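Mitochondrial RNA-binding protein 1 (Trypanosoma brucei, PDB 2GIA) probably binds guide RNA and mRNA in kinetoplastid RNA editing, acting as a matchmaker in complex with mitochondrial RNA-binding protein 2. Local coordinates at residues 69-72 with 73-76; 141-144 with 145-149. All coordinates share one frame; numbering follows the deposited sequence.

Contact 1 of 2, residues 69-72 with 73-76; sequences LRHV and DLAY
Arg70 and Asp73 both carry CG beside their own backbone N (chi1 -62° and -64°), and a bend at chi3 of Arg70 folds its guanidinium back over the first turn of helix 71-81, just after strand 65-68. There the two side chains meet in a side-on, two-nitrogen salt bridge: NE of Arg70 lies 3.1 Å from OD2 of Asp73, and NH2 of Arg70 lies 2.9 Å from OD1 of Asp73. The carboxylate is turned 48° from the guanidinium plane. OD2 of Asp73 also accepts a hydrogen bond from the backbone N of Arg70 (2.8 Å), on the same face as NE. With Arg70 at the N-cap, this is the N3-side half of a capping box. The carbonyl O of Arg70 accepts a hydrogen bond from Leu74 N at 3.2 Å. CG1 of Val72 sits 3.5 Å above the guanidinium, over its centre. One turn on, Tyr76 N bonds to Val72 O, and CG2 of Val72 lies alongside CE2 of Tyr76 at 4.2 Å. OD1 of Asp73 also bonds to NE2 of His88, whose ring stacks on Tyr76. So held, the Asp73 carboxylate is probably kept ionised, and its charge should favour the helix dipole.

Contact 2 of 2, residues 141-144 with 145-149; sequences SALD and ESFGF
Ser146 closes the C-terminal end of helix 130-145 on the carbonyl of Leu143, where a type I beta turn, Glu145 to Gly148, leads the chain out. Leu143 O accepts twice: from Ser146 OG at 2.7 Å, and from Ser146 N at 3.2 Å, well above the carbonyl plane. Ser146 OG, with chi1 at 72°, is turned back to the helix; since it donates to Leu143 O, its bond with His71 NE2 is consistent with OG as acceptor. Glu145 N bonds to Ser141 O at 2.9 Å, nearly straight along the carbonyl. A water donates to Asp144 O at 2.7 Å and accepts hydrogen bonds from Phe149 N (3.1 Å) and, weakly, Phe147 N. Gly148 leaves helical angles with positive phi (98°) and stands at the N-cap before helix 149-153. Asp144 OD1 makes a salt bridge with Arg178 NE of a mitochondrial RNA-binding protein 2 chain; Glu145 OE2 makes one with Arg150 NH2 and a hydrogen bond with His185 NE2 of a second such chain. The Phe147 ring meets Leu143, CE2 lying 3.3 Å from Leu143 O in an oblique approach and CZ 4.3 Å from Leu143 CD1, while Ser146 OG stands 3.8 Å above one face of the ring.

In the fold
Contacts 1 and 2 lie at neighbouring ends of two helices, the N-terminus of 71-81 and the C-terminus of 130-145, with centres about 12 Å apart. They are joined directly where His71 NE2 lies 2.8 Å from Ser146 OG, and by packing: CD2 of Leu74 reaches CA of Leu143 at 3.6 Å, and CE1 of His71 reaches CE1 of Phe147 at 4.0 Å. Both also face mitochondrial RNA-binding protein 2. Met175 of one of its chains packs on His71, Ala75 and Phe147, and Tyr76 OH bonds to Asp169 of a chain of that protein. The two helix ends thus form part of the subunit interface of the four-chain assembly.

Contact 1 of 2, residues 69-72 with 73-76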
loop_
_atom_site.group_PDB
_atom_site.type_symbol
_atom_site.label_atom_id
_atom_site.label_comp_id
_atom_site.label_asym_id
_atom_site.label_seq_id
_atom_site.Cartn_x
_atom_site.Cartn_y
_atom_site.Cartn_z
ATOM N N LEU B 69 11.214 17.575 8.761
ATOM C CA LEU B 69 11.420 17.600 7.312
ATOM C C LEU B 69 10.148 18.117 6.599
ATOM O O LEU B 69 9.099 18.278 7.212
ATOM C CB LEU B 69 11.787 16.178 6.811
ATOM C CG LEU B 69 12.912 15.414 7.542
ATOM C CD1 LEU B 69 13.429 14.209 6.684
ATOM C CD2 LEU B 69 14.029 16.336 7.876
ATOM N N ARG B 70 10.253 18.366 5.307
ATOM C CA ARG B 70 9.116 18.865 4.522
ATOM C C ARG B 70 8.390 17.716 3.824
ATOM O O ARG B 70 8.920 16.624 3.696
ATOM C CB ARG B 70 9.603 19.832 3.439
ATOM C CG ARG B 70 10.309 21.114 3.889
ATOM C CD ARG B 70 10.968 21.762 2.634
ATOM N NE ARG B 70 11.951 20.842 2.030
ATOM C CZ ARG B 70 12.504 20.997 0.830
ATOM N NH1 ARG B 70 12.167 22.047 0.080
ATOM N NH2 ARG B 70 13.399 20.109 0.383
ATOM N N HIS B 71 7.169 17.953 3.363
ATOM C CA HIS B 71 6.457 16.904 2.661
ATOM C C HIS B 71 7.293 16.347 1.507
ATOM O O HIS B 71 7.342 15.135 1.285
ATOM C CB HIS B 71 5.137 17.431 2.085
ATOM C CG HIS B 71 4.183 16.343 1.670
ATOM N ND1 HIS B 71 3.075 16.593 0.885
ATOM C CD2 HIS B 71 4.144 15.015 1.966
ATOM C CE1 HIS B 71 2.396 15.470 0.715
ATOM N NE2 HIS B 71 3.020 14.496 1.356
ATOM N N VAL B 72 7.961 17.216 0.758
ATOM C CA VAL B 72 8.733 16.722 -0.369
ATOM C C VAL B 72 9.955 15.889 0.036
ATOM O O VAL B 72 10.374 14.971 -0.689
ATOM C CB VAL B 72 9.109 17.914 -1.342
ATOM C CG1 VAL B 72 10.268 18.725 -0.796
ATOM C CG2 VAL B 72 9.391 17.361 -2.728
ATOM N N ASP B 73 10.483 16.148 1.228
ATOM C CA ASP B 73 11.630 15.369 1.716
ATOM C C ASP B 73 11.153 13.958 1.987
ATOM O O ASP B 73 11.887 12.993 1.770
ATOM C CB ASP B 73 12.170 15.959 3.026
ATOM C CG ASP B 73 12.736 17.373 2.842
ATOM O OD1 ASP B 73 13.418 17.598 1.835
ATOM O OD2 ASP B 73 12.490 18.234 3.710
ATOM N N LEU B 74 9.932 13.828 2.496
ATOM C CA LEU B 74 9.415 12.458 2.746
ATOM C C LEU B 74 9.390 11.697 1.411
ATOM O O LEU B 74 9.816 10.532 1.301
ATOM C CB LEU B 74 8.020 12.535 3.378
ATOM C CG LEU B 74 7.234 11.218 3.448
ATOM C CD1 LEU B 74 7.970 10.122 4.316
ATOM C CD2 LEU B 74 5.862 11.537 4.092
ATOM N N ALA B 75 8.903 12.349 0.370
ATOM C CA ALA B 75 8.873 11.703 -0.938
ATOM C C ALA B 75 10.300 11.370 -1.419
ATOM O O ALA B 75 10.536 10.298 -1.992
ATOM C CB ALA B 75 8.140 12.640 -1.957
ATOM N N TYR B 76 11.258 12.283 -1.196
ATOM C CA TYR B 76 12.637 12.013 -1.594
ATOM C C TYR B 76 13.198 10.838 -0.838
ATOM O O TYR B 76 13.915 10.037 -1.422
ATOM C CB TYR B 76 13.552 13.248 -1.360
ATOM C CG TYR B 76 13.692 14.091 -2.615
ATOM C CD1 TYR B 76 14.350 13.582 -3.720
ATOM C CD2 TYR B 76 13.124 15.352 -2.703
ATOM C CE1 TYR B 76 14.443 14.305 -4.898
ATOM C CE2 TYR B 76 13.205 16.092 -3.899
ATOM C CZ TYR B 76 13.875 15.545 -4.980
ATOM O OH TYR B 76 13.998 16.243 -6.153
#

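Contact 2 of 2, residues 141-144 with 145-149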
loop_
_atom_site.group_PDB
_atom_site.type_symbol
_atom_site.label_atom_id
_atom_site.label_comp_id
_atom_site.label_asym_id
_atom_site.label_seq_id
_atom_site.Cartn_x
_atom_site.Cartn_y
_atom_site.Cartn_z
ATOM N N SER B 141 4.477 4.004 4.339
ATOM C CA SER B 141 3.188 4.204 5.001
ATOM C C SER B 141 2.915 5.692 5.189
ATOM O O SER B 141 1.804 6.188 4.919
ATOM C CB SER B 141 3.151 3.526 6.387
ATOM O OG SER B 141 3.063 2.109 6.284
ATOM N N ALA B 142 3.918 6.414 5.670
ATOM C CA ALA B 142 3.713 7.837 5.952
ATOM C C ALA B 142 3.395 8.607 4.694
ATOM O O ALA B 142 2.506 9.480 4.698
ATOM C CB ALA B 142 4.973 8.442 6.652
ATOM N N LEU B 143 4.108 8.303 3.609
ATOM C CA LEU B 143 3.837 9.039 2.379
ATOM C C LEU B 143 2.399 8.696 1.906
ATOM O O LEU B 143 1.615 9.582 1.518
ATOM C CB LEU B 143 4.850 8.656 1.280
ATOM C CG LEU B 143 4.609 9.315 -0.100
ATOM C CD1 LEU B 143 4.659 10.850 -0.012
ATOM C CD2 LEU B 143 5.687 8.880 -1.043
ATOM N N ASP B 144 2.022 7.421 1.961
ATOM C CA ASP B 144 0.655 7.091 1.507
ATOM C C ASP B 144 -0.460 7.756 2.344
ATOM O O ASP B 144 -1.498 8.186 1.812
ATOM C CB ASP B 144 0.452 5.569 1.519
ATOM C CG ASP B 144 1.132 4.885 0.351
ATOM O OD1 ASP B 144 1.735 5.602 -0.475
ATOM O OD2 ASP B 144 1.067 3.636 0.243
ATOM N N GLU B 145 -0.259 7.848 3.657
ATOM C CA GLU B 145 -1.264 8.443 4.551
ATOM C C GLU B 145 -1.162 9.962 4.621
ATOM O O GLU B 145 -1.993 10.604 5.233
ATOM C CB GLU B 145 -1.085 7.902 5.989
ATOM C CG GLU B 145 -1.344 6.364 6.159
ATOM C CD GLU B 145 -2.760 5.904 5.862
ATOM O OE1 GLU B 145 -3.730 6.686 6.020
ATOM O OE2 GLU B 145 -2.910 4.707 5.497
ATOM N N SER B 146 -0.150 10.531 3.990
ATOM C CA SER B 146 0.110 11.964 4.116
ATOM C C SER B 146 -0.849 12.897 3.385
ATOM O O SER B 146 -0.855 14.106 3.612
ATOM C CB SER B 146 1.536 12.272 3.647
ATOM O OG SER B 146 1.655 12.159 2.231
ATOM N N PHE B 147 -1.655 12.351 2.501
ATOM C CA PHE B 147 -2.553 13.210 1.738
ATOM C C PHE B 147 -3.865 13.496 2.449
ATOM O O PHE B 147 -4.558 14.479 2.112
ATOM C CB PHE B 147 -2.824 12.559 0.363
ATOM C CG PHE B 147 -1.564 12.172 -0.365
ATOM C CD1 PHE B 147 -0.698 13.157 -0.844
ATOM C CD2 PHE B 147 -1.239 10.824 -0.556
ATOM C CE1 PHE B 147 0.464 12.806 -1.505
ATOM C CE2 PHE B 147 -0.080 10.457 -1.210
ATOM C CZ PHE B 147 0.782 11.462 -1.694
ATOM N N GLY B 148 -4.213 12.642 3.408
ATOM C CA GLY B 148 -5.451 12.822 4.155
ATOM C C GLY B 148 -6.657 12.014 3.726
ATOM O O GLY B 148 -7.773 12.227 4.228
ATOM N N PHE B 149 -6.464 11.053 2.827
ATOM C CA PHE B 149 -7.610 10.245 2.367
ATOM C C PHE B 149 -8.360 9.540 3.482
ATOM O O PHE B 149 -9.596 9.602 3.532
ATOM C CB PHE B 149 -7.174 9.169 1.350
ATOM C CG PHE B 149 -6.877 9.726 -0.038
ATOM C CD1 PHE B 149 -7.904 9.882 -0.970
ATOM C CD2 PHE B 149 -5.581 10.135 -0.379
ATOM C CE1 PHE B 149 -7.639 10.444 -2.227
ATOM C CE2 PHE B 149 -5.297 10.694 -1.635
ATOM C CZ PHE B 149 -6.343 10.844 -2.555
HETATM O O HOH W 1 -3.644 9.754 2.429
#